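Local coordinates for polyketide synthase PksL (Bacillus subtilis, PDB 5E1V), which probably dehydrates beta-hydroxyacyl thioester intermediates to enoyl thioesters, as the dehydratase domain of a trans-AT polyketide synthase split module of the bacillaene pathway, at residues 33-38 / 52-57; 220-225 / 265-270; 67-72 / 91-96. One frame throughout, in Å; residues are numbered along the deposited sequence.

Contact 1: residues 33-38 / 52-57; sequences AYIDII and LQLRNL
Ile38, in helix 34-38, presses its terminal methyl into the notch between two leucines of strand 53-57, and every touch across this contact is apolar. Ile38 CD1 lies 3.7 Å from Leu57 CD1 and 3.9 Å from Leu54 CD1. With CG1 anti to the carbonyl carbon (chi1 -64°) and CD1 extended beyond it, the longer branch of the isoleucine is carried out to the leucines. The two approaches differ: Ile38 lies roughly perpendicular to Leu54 but antiparallel to Leu57, side chain passing side chain. Leu57 uses the same methyl, CD1, against Tyr34 CB at 3.9 Å, so the tyrosine meets the strand through its aliphatic stem while its side chain also touches Tyr106 of strand 104-112. Ile35 joins more loosely, CG1 to Leu54 CD2 at 4.3 Å, and also touches Phe223. Branched aliphatic residues suit this buried interface, where their methyls interlock without leaving a polar group to satisfy.

The arrangement is that of a hotdog fold, in which a central helix is wrapped by an antiparallel sheet; here the axes of 34-38 and 53-57 come within 10.8 Å at their closest.

A break in the strand's alternation accounts for which residues face the helix. Asn56 and Leu57 both lie opposite Tyr220 in a G1 beta bulge, and Asn56 adopts a left-handed conformation that asparagine tolerates well. The extra residue shifts the usual alternation, allowing Leu54 and Leu57, three positions apart, to point to the helix together.

Asp36 turns away from the strand to a polar site. There its carboxylate accepts hydrogen bonds from the backbone N atoms of Met187 and Phe188 through OD1, and from Gln40 NE2 through OD2.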
loop_
_atom_site.group_PDB
_atom_site.type_symbol
_atom_site.label_atom_id
_atom_site.label_comp_id
_atom_site.label_asym_id
_atom_site.label_seq_id
_atom_site.Cartn_x
_atom_site.Cartn_y
_atom_site.Cartn_z
ATOM N N ALA A 33 -0.631 -3.475 -1.310
ATOM C CA ALA A 33 0.087 -4.693 -0.994
ATOM C C ALA A 33 1.082 -5.064 -2.042
ATOM O O ALA A 33 1.970 -5.865 -1.808
ATOM C CB ALA A 33 -0.906 -5.831 -0.749
ATOM N N TYR A 34 0.977 -4.474 -3.245
ATOM C CA TYR A 34 1.986 -4.775 -4.303
ATOM C C TYR A 34 3.403 -4.343 -3.937
ATOM O O TYR A 34 4.390 -4.829 -4.560
ATOM C CB TYR A 34 1.534 -4.125 -5.648
ATOM C CG TYR A 34 0.446 -4.858 -6.340
ATOM C CD1 TYR A 34 0.595 -6.157 -6.675
ATOM C CD2 TYR A 34 -0.749 -4.233 -6.652
ATOM C CE1 TYR A 34 -0.409 -6.858 -7.398
ATOM C CE2 TYR A 34 -1.760 -4.871 -7.349
ATOM C CZ TYR A 34 -1.588 -6.159 -7.777
ATOM O OH TYR A 34 -2.585 -6.824 -8.423
ATOM N N ILE A 35 3.548 -3.312 -3.117
ATOM C CA ILE A 35 4.905 -2.852 -2.690
ATOM C C ILE A 35 5.686 -3.992 -1.983
ATOM O O ILE A 35 6.809 -4.361 -2.373
ATOM C CB ILE A 35 4.818 -1.615 -1.795
ATOM C CG1 ILE A 35 4.183 -0.465 -2.632
ATOM C CG2 ILE A 35 6.183 -1.251 -1.315
ATOM C CD1 ILE A 35 3.697 0.675 -1.815
ATOM N N ASP A 36 4.992 -4.591 -0.987
ATOM C CA ASP A 36 5.563 -5.756 -0.292
ATOM C C ASP A 36 5.835 -6.911 -1.232
ATOM O O ASP A 36 6.979 -7.430 -1.233
ATOM C CB ASP A 36 4.781 -6.161 0.932
ATOM C CG ASP A 36 5.572 -7.148 1.767
ATOM O OD1 ASP A 36 6.505 -6.687 2.455
ATOM O OD2 ASP A 36 5.284 -8.346 1.612
ATOM N N ILE A 37 4.848 -7.282 -2.062
ATOM C CA ILE A 37 4.984 -8.328 -3.039
ATOM C C ILE A 37 6.294 -8.152 -3.868
ATOM O O ILE A 37 7.159 -9.061 -3.911
ATOM C CB ILE A 37 3.720 -8.487 -3.889
ATOM C CG1 ILE A 37 2.589 -9.115 -3.065
ATOM C CG2 ILE A 37 4.022 -9.260 -5.158
ATOM C CD1 ILE A 37 1.227 -8.820 -3.573
ATOM N N ILE A 38 6.444 -6.976 -4.463
ATOM C CA ILE A 38 7.534 -6.754 -5.366
ATOM C C ILE A 38 8.911 -6.743 -4.662
ATOM O O ILE A 38 9.813 -7.435 -5.110
ATOM C CB ILE A 38 7.334 -5.479 -6.191
ATOM C CG1 ILE A 38 6.113 -5.641 -7.071
ATOM C CG2 ILE A 38 8.545 -5.296 -7.148
ATOM C CD1 ILE A 38 5.657 -4.308 -7.626
ATOM N N LEU A 52 16.973 -0.017 -4.405
ATOM C CA LEU A 52 15.972 -0.078 -5.423
ATOM C C LEU A 52 15.110 1.191 -5.309
ATOM O O LEU A 52 15.147 1.921 -4.258
ATOM C CB LEU A 52 15.111 -1.303 -5.194
ATOM C CG LEU A 52 15.860 -2.606 -5.013
ATOM C CD1 LEU A 52 14.927 -3.772 -4.683
ATOM C CD2 LEU A 52 16.636 -2.864 -6.282
ATOM N N GLN A 53 14.503 1.557 -6.427
ATOM C CA GLN A 53 13.376 2.479 -6.437
ATOM C C GLN A 53 12.319 1.870 -7.337
ATOM O O GLN A 53 12.598 1.621 -8.491
ATOM C CB GLN A 53 13.735 3.866 -7.015
ATOM C CG GLN A 53 12.513 4.767 -7.061
ATOM C CD GLN A 53 12.775 6.062 -7.860
ATOM O OE1 GLN A 53 13.728 6.151 -8.612
ATOM N NE2 GLN A 53 11.875 7.014 -7.743
ATOM N N LEU A 54 11.116 1.702 -6.806
ATOM C CA LEU A 54 9.963 1.207 -7.539
ATOM C C LEU A 54 9.375 2.459 -8.227
ATOM O O LEU A 54 9.265 3.522 -7.601
ATOM C CB LEU A 54 8.957 0.648 -6.556
ATOM C CG LEU A 54 7.681 0.009 -7.220
ATOM C CD1 LEU A 54 7.947 -1.199 -8.096
ATOM C CD2 LEU A 54 6.758 -0.393 -6.066
ATOM N N ARG A 55 9.116 2.329 -9.511
ATOM C CA ARG A 55 8.520 3.441 -10.246
ATOM C C ARG A 55 7.384 3.086 -11.154
ATOM O O ARG A 55 7.378 2.019 -11.729
ATOM C CB ARG A 55 9.581 4.168 -11.115
ATOM C CG ARG A 55 10.754 4.796 -10.381
ATOM C CD ARG A 55 11.720 5.414 -11.382
ATOM N NE ARG A 55 11.330 6.766 -11.770
ATOM C CZ ARG A 55 12.058 7.554 -12.564
ATOM N NH1 ARG A 55 13.223 7.121 -13.074
ATOM N NH2 ARG A 55 11.638 8.791 -12.831
ATOM N N ASN A 56 6.447 4.026 -11.291
ATOM C CA ASN A 56 5.370 4.016 -12.280
ATOM C C ASN A 56 4.599 2.723 -12.233
ATOM O O ASN A 56 4.543 2.027 -13.218
ATOM C CB ASN A 56 5.975 4.237 -13.685
ATOM C CG ASN A 56 6.655 5.609 -13.785
ATOM O OD1 ASN A 56 6.404 6.556 -12.957
ATOM N ND2 ASN A 56 7.579 5.704 -14.694
ATOM N N LEU A 57 4.161 2.343 -11.030
ATOM C CA LEU A 57 3.275 1.196 -10.864
ATOM C C LEU A 57 1.890 1.546 -11.268
ATOM O O LEU A 57 1.332 2.531 -10.798
ATOM C CB LEU A 57 3.258 0.713 -9.358
ATOM C CG LEU A 57 2.610 -0.628 -9.175
ATOM C CD1 LEU A 57 3.225 -1.640 -8.165
ATOM C CD2 LEU A 57 1.110 -0.390 -8.776
#

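Contact 2: residues 220-225 / 265-270; sequences YESFSA and ELKNFT
The segments 220-225 and 265-270 run antiparallel, with Ser222-Lys267 and Ser224-Glu265 as hydrogen-bonded pairs and Phe223-Leu266 as the non-hydrogen-bonded pair between them. Lys267 N donates to Ser222 O at 2.8 Å and Glu265 N to Ser224 O at 2.9 Å, while Lys267 O receives only weak bonds from the N atoms of Glu221 and Ser222. Those two residues share Lys267 as their opposite number, which makes a classic beta bulge.

The bulge brings Tyr220 and Phe223 to one face, and Asn268, in a left-handed backbone conformation, does the same for Leu266 and Phe269. Leu266 reaches both rings of the first segment: its CD1 is 3.8 Å from Tyr220 CG and equally close to Phe223 CD1, while its CD2 lies over a face of the tyrosine. Tyr220 and Phe269 lie side by side, their ring planes 80° apart, and touch obliquely. Tyr220, Phe223 and Leu266 pack on Ile35 of helix 34-44, as the inner surface of a hotdog sheet does. The buried Tyr220 OH is satisfied by a hydrogen bond with Gly31 O.

Ser222, Ser224, Glu265 and Lys267 occupy the other face. Ser222 OG, in the crowded position between its backbone N and carbonyl carbon (chi1 54°), shares a water with the second strand: the water lies 2.9 Å from Ser222 OG and donates to Glu265 O. Glu221, from the bulge, runs beside Lys267, whose chain bends at its last torsion, yet Glu221 OE2 and Lys267 NZ remain 4.6 Å apart, beyond a salt bridge. Glu265 instead pairs with Lys262.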
loop_
_atom_site.group_PDB
_atom_site.type_symbol
_atom_site.label_atom_id
_atom_site.label_comp_id
_atom_site.label_asym_id
_atom_site.label_seq_id
_atom_site.Cartn_x
_atom_site.Cartn_y
_atom_site.Cartn_z
ATOM N N TYR A 220 1.256 4.648 -8.661
ATOM C CA TYR A 220 2.279 5.102 -7.764
ATOM C C TYR A 220 3.364 5.654 -8.634
ATOM O O TYR A 220 3.896 4.916 -9.416
ATOM C CB TYR A 220 2.941 3.978 -6.846
ATOM C CG TYR A 220 1.993 3.020 -6.178
ATOM C CD1 TYR A 220 0.697 3.416 -5.924
ATOM C CD2 TYR A 220 2.378 1.672 -5.825
ATOM C CE1 TYR A 220 -0.243 2.565 -5.378
ATOM C CE2 TYR A 220 1.402 0.798 -5.300
ATOM C CZ TYR A 220 0.107 1.263 -5.072
ATOM O OH TYR A 220 -0.979 0.546 -4.550
ATOM N N GLU A 221 3.768 6.910 -8.441
ATOM C CA GLU A 221 4.883 7.477 -9.199
ATOM C C GLU A 221 6.218 6.797 -8.800
ATOM O O GLU A 221 7.021 6.288 -9.628
ATOM C CB GLU A 221 4.967 9.002 -8.983
ATOM C CG GLU A 221 6.160 9.568 -9.726
ATOM C CD GLU A 221 6.135 11.070 -9.818
ATOM O OE1 GLU A 221 5.066 11.635 -10.097
ATOM O OE2 GLU A 221 7.203 11.666 -9.590
ATOM N N SER A 222 6.413 6.719 -7.491
ATOM C CA SER A 222 7.608 6.084 -6.920
ATOM C C SER A 222 7.452 5.665 -5.471
ATOM O O SER A 222 6.663 6.222 -4.698
ATOM C CB SER A 222 8.839 7.015 -6.954
ATOM O OG SER A 222 8.565 8.201 -6.371
ATOM N N PHE A 223 8.273 4.694 -5.148
ATOM C CA PHE A 223 8.468 4.235 -3.817
ATOM C C PHE A 223 9.922 4.007 -3.640
ATOM O O PHE A 223 10.575 3.362 -4.448
ATOM C CB PHE A 223 7.704 2.909 -3.508
ATOM C CG PHE A 223 7.822 2.525 -2.096
ATOM C CD1 PHE A 223 7.057 3.131 -1.161
ATOM C CD2 PHE A 223 8.699 1.615 -1.709
ATOM C CE1 PHE A 223 7.116 2.767 0.189
ATOM C CE2 PHE A 223 8.799 1.217 -0.393
ATOM C CZ PHE A 223 8.017 1.820 0.561
ATOM N N SER A 224 10.407 4.483 -2.516
ATOM C CA SER A 224 11.805 4.426 -2.159
ATOM C C SER A 224 11.836 4.212 -0.658
ATOM O O SER A 224 11.062 4.876 0.031
ATOM C CB SER A 224 12.457 5.799 -2.475
ATOM O OG SER A 224 13.814 5.586 -2.203
ATOM N N ALA A 225 12.757 3.409 -0.180
ATOM C CA ALA A 225 12.866 3.039 1.229
ATOM C C ALA A 225 14.334 2.687 1.611
ATOM O O ALA A 225 15.038 1.981 0.873
ATOM C CB ALA A 225 11.944 1.850 1.526
ATOM N N GLU A 265 9.203 6.818 1.213
ATOM C CA GLU A 265 8.197 7.700 0.658
ATOM C C GLU A 265 7.512 7.086 -0.525
ATOM O O GLU A 265 8.171 6.606 -1.439
ATOM C CB GLU A 265 8.820 9.025 0.199
ATOM C CG GLU A 265 7.803 10.031 -0.357
ATOM C CD GLU A 265 8.459 11.391 -0.617
ATOM O OE1 GLU A 265 8.493 12.223 0.298
ATOM O OE2 GLU A 265 8.996 11.596 -1.695
ATOM N N LEU A 266 6.178 7.155 -0.513
ATOM C CA LEU A 266 5.366 6.829 -1.709
ATOM C C LEU A 266 4.938 8.095 -2.359
ATOM O O LEU A 266 4.019 8.770 -1.846
ATOM C CB LEU A 266 4.106 6.005 -1.353
ATOM C CG LEU A 266 3.331 5.335 -2.462
ATOM C CD1 LEU A 266 4.087 4.293 -3.226
ATOM C CD2 LEU A 266 2.118 4.683 -1.923
ATOM N N LYS A 267 5.566 8.434 -3.470
ATOM C CA LYS A 267 5.225 9.742 -4.121
ATOM C C LYS A 267 4.083 9.668 -5.123
ATOM O O LYS A 267 4.041 8.797 -5.987
ATOM C CB LYS A 267 6.516 10.302 -4.728
ATOM C CG LYS A 267 6.448 11.684 -5.388
ATOM C CD LYS A 267 7.899 12.174 -5.611
ATOM C CE LYS A 267 7.965 13.486 -6.413
ATOM N NZ LYS A 267 6.914 14.434 -5.954
ATOM N N ASN A 268 3.116 10.604 -5.025
ATOM C CA ASN A 268 1.925 10.652 -5.915
ATOM C C ASN A 268 1.190 9.321 -6.027
ATOM O O ASN A 268 1.005 8.768 -7.073
ATOM C CB ASN A 268 2.278 11.256 -7.253
ATOM C CG ASN A 268 2.288 12.781 -7.167
ATOM O OD1 ASN A 268 1.304 13.369 -6.721
ATOM N ND2 ASN A 268 3.388 13.402 -7.527
ATOM N N PHE A 269 0.826 8.831 -4.862
ATOM C CA PHE A 269 -0.159 7.751 -4.746
ATOM C C PHE A 269 -1.501 8.297 -5.270
ATOM O O PHE A 269 -2.159 9.132 -4.616
ATOM C CB PHE A 269 -0.237 7.268 -3.325
ATOM C CG PHE A 269 -1.377 6.344 -3.037
ATOM C CD1 PHE A 269 -1.904 5.564 -4.002
ATOM C CD2 PHE A 269 -1.913 6.265 -1.766
ATOM C CE1 PHE A 269 -2.965 4.719 -3.740
ATOM C CE2 PHE A 269 -3.002 5.460 -1.507
ATOM C CZ PHE A 269 -3.525 4.670 -2.513
ATOM N N THR A 270 -1.858 7.796 -6.449
ATOM C CA THR A 270 -3.069 8.186 -7.215
ATOM C C THR A 270 -4.107 7.053 -7.144
ATOM O O THR A 270 -3.823 5.868 -7.499
ATOM C CB THR A 270 -2.784 8.373 -8.716
ATOM O OG1 THR A 270 -1.592 9.177 -8.921
ATOM C CG2 THR A 270 -3.995 9.021 -9.401
HETATM O O HOH W 1 9.493 7.782 -3.609
#

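Contact 3: residues 67-72 / 91-96; sequences QDAVIV and GIEKRD
The open end of the beta hairpin formed by strands 70-81 and 84-94 is closed here by four nearly straight backbone bonds, two in each hydrogen-bonded pair: Val70 with Lys94, where Lys94 N reaches Val70 O at 2.8 Å, and Val72 with Ile92. On one face, Val72 CG2 touches Lys94 CE at 3.8 Å, so a valine packs on the methylene chain of a lysine whose charge can stay near solvent. On the other, Ile71 CD1 meets Glu93 CG at 3.6 Å. Gly91 suits its place because a side chain there would run into Ile71 CG2.

Where the hairpin strands give way to loop, Arg95 bends at chi2 and chi3 and folds back over the first segment. Ala69 CB sits 3.8 Å above the plane of the Arg95 guanidinium, over its centre, a small methyl matched to a flat group. NH1 of Arg95 makes a salt bridge with Glu93 OE2 at 3.4 Å and another with Glu66. Putting a leucine in place of Arg95 would probably leave the carboxylates of Glu93 and Glu66 without their shared positive mate and strip Ala69 of its flat cover.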
loop_
_atom_site.group_PDB
_atom_site.type_symbol
_atom_site.label_atom_id
_atom_site.label_comp_id
_atom_site.label_asym_id
_atom_site.label_seq_id
_atom_site.Cartn_x
_atom_site.Cartn_y
_atom_site.Cartn_z
ATOM N N GLN A 67 -15.229 -17.101 -2.699
ATOM C CA GLN A 67 -15.474 -18.463 -2.317
ATOM C C GLN A 67 -14.109 -19.161 -2.266
ATOM O O GLN A 67 -13.187 -18.626 -1.603
ATOM C CB GLN A 67 -16.464 -19.128 -3.284
ATOM C CG GLN A 67 -17.858 -18.523 -3.356
ATOM C CD GLN A 67 -18.659 -19.220 -4.477
ATOM O OE1 GLN A 67 -18.132 -19.495 -5.566
ATOM N NE2 GLN A 67 -19.894 -19.562 -4.199
ATOM N N ASP A 68 -13.977 -20.258 -2.992
ATOM C CA ASP A 68 -12.756 -21.064 -3.056
ATOM C C ASP A 68 -11.914 -20.795 -4.286
ATOM O O ASP A 68 -11.001 -21.556 -4.554
ATOM C CB ASP A 68 -13.031 -22.586 -2.991
ATOM C CG ASP A 68 -13.978 -23.098 -4.087
ATOM O OD1 ASP A 68 -14.753 -22.341 -4.607
ATOM O OD2 ASP A 68 -14.006 -24.304 -4.359
ATOM N N ALA A 69 -12.215 -19.730 -5.039
ATOM C CA ALA A 69 -11.497 -19.458 -6.305
ATOM C C ALA A 69 -10.042 -19.044 -5.953
ATOM O O ALA A 69 -9.786 -18.462 -4.887
ATOM C CB ALA A 69 -12.184 -18.351 -7.090
ATOM N N VAL A 70 -9.089 -19.450 -6.780
ATOM C CA VAL A 70 -7.651 -19.122 -6.496
ATOM C C VAL A 70 -7.174 -18.307 -7.670
ATOM O O VAL A 70 -7.501 -18.702 -8.795
ATOM C CB VAL A 70 -6.766 -20.380 -6.417
ATOM C CG1 VAL A 70 -5.284 -20.004 -6.319
ATOM C CG2 VAL A 70 -7.130 -21.270 -5.248
ATOM N N ILE A 71 -6.455 -17.196 -7.457
ATOM C CA ILE A 71 -5.848 -16.489 -8.547
ATOM C C ILE A 71 -4.334 -16.834 -8.516
ATOM O O ILE A 71 -3.609 -16.553 -7.560
ATOM C CB ILE A 71 -6.092 -14.948 -8.546
ATOM C CG1 ILE A 71 -7.499 -14.540 -9.050
ATOM C CG2 ILE A 71 -5.059 -14.247 -9.466
ATOM C CD1 ILE A 71 -8.669 -15.308 -8.518
ATOM N N VAL A 72 -3.871 -17.447 -9.592
ATOM C CA VAL A 72 -2.483 -17.810 -9.687
ATOM C C VAL A 72 -1.810 -16.656 -10.408
ATOM O O VAL A 72 -2.040 -16.467 -11.603
ATOM C CB VAL A 72 -2.323 -19.114 -10.424
ATOM C CG1 VAL A 72 -0.842 -19.438 -10.542
ATOM C CG2 VAL A 72 -3.105 -20.229 -9.680
ATOM N N GLY A 91 -2.598 -12.855 -14.001
ATOM C CA GLY A 91 -3.124 -13.939 -13.291
ATOM C C GLY A 91 -4.254 -14.703 -14.010
ATOM O O GLY A 91 -4.985 -14.180 -14.844
ATOM N N ILE A 92 -4.354 -15.938 -13.626
ATOM C CA ILE A 92 -5.414 -16.851 -14.066
ATOM C C ILE A 92 -6.214 -17.360 -12.872
ATOM O O ILE A 92 -5.641 -17.859 -11.925
ATOM C CB ILE A 92 -4.737 -18.088 -14.720
ATOM C CG1 ILE A 92 -3.845 -17.617 -15.877
ATOM C CG2 ILE A 92 -5.808 -19.083 -15.128
ATOM C CD1 ILE A 92 -2.895 -18.642 -16.509
ATOM N N GLU A 93 -7.530 -17.302 -12.949
ATOM C CA GLU A 93 -8.371 -17.819 -11.904
ATOM C C GLU A 93 -8.704 -19.321 -12.032
ATOM O O GLU A 93 -9.216 -19.749 -13.044
ATOM C CB GLU A 93 -9.667 -17.018 -11.860
ATOM C CG GLU A 93 -10.573 -17.488 -10.702
ATOM C CD GLU A 93 -12.054 -17.492 -11.010
ATOM O OE1 GLU A 93 -12.492 -18.344 -11.796
ATOM O OE2 GLU A 93 -12.807 -16.709 -10.401
ATOM N N LYS A 94 -8.426 -20.093 -10.985
ATOM C CA LYS A 94 -8.614 -21.531 -10.975
ATOM C C LYS A 94 -9.722 -21.816 -10.007
ATOM O O LYS A 94 -9.780 -21.298 -8.889
ATOM C CB LYS A 94 -7.341 -22.280 -10.601
ATOM C CG LYS A 94 -6.328 -22.345 -11.736
ATOM C CD LYS A 94 -5.105 -23.196 -11.386
ATOM C CE LYS A 94 -3.932 -22.858 -12.304
ATOM N NZ LYS A 94 -2.720 -23.665 -11.986
ATOM N N ARG A 95 -10.666 -22.615 -10.455
ATOM C CA ARG A 95 -11.746 -22.945 -9.582
ATOM C C ARG A 95 -12.355 -24.240 -10.048
ATOM O O ARG A 95 -11.864 -24.906 -10.973
ATOM C CB ARG A 95 -12.784 -21.839 -9.611
ATOM C CG ARG A 95 -13.538 -21.644 -8.300
ATOM C CD ARG A 95 -14.988 -21.313 -8.568
ATOM N NE ARG A 95 -15.108 -19.955 -9.096
ATOM C CZ ARG A 95 -15.688 -18.927 -8.467
ATOM N NH1 ARG A 95 -15.738 -17.716 -9.048
ATOM N NH2 ARG A 95 -16.218 -19.093 -7.277
ATOM N N ASP A 96 -13.430 -24.573 -9.370
ATOM C CA ASP A 96 -14.323 -25.668 -9.718
ATOM C C ASP A 96 -15.464 -25.466 -8.692
ATOM O O ASP A 96 -15.219 -25.761 -7.524
ATOM C CB ASP A 96 -13.608 -27.002 -9.503
ATOM C CG ASP A 96 -12.731 -27.432 -10.719
ATOM O OD1 ASP A 96 -11.539 -27.723 -10.504
ATOM O OD2 ASP A 96 -13.186 -27.435 -11.885
#

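In the fold
From the N terminus, contact 1 comes first: helix 34-44 leads through a short connection into strand 53-59, which returns alongside it. Contact 3 follows, joining the open end of the hairpin of strands 70-81 and 84-94. Contact 2 joins strands 215-225 and 262-273 across a strand-rich excursion. The three loops run in series, with none nested or crossed. Contacts 1 and 2, their centres about 9 Å apart, are joined directly, because strand 53-59 pairs with strand 215-225, as at the seam between the two halves of a double hotdog. Contact 3 stands apart, its centre about 30 Å from that of contact 2 and on the opposite side of the chain's centre, near the outer strand 4-11.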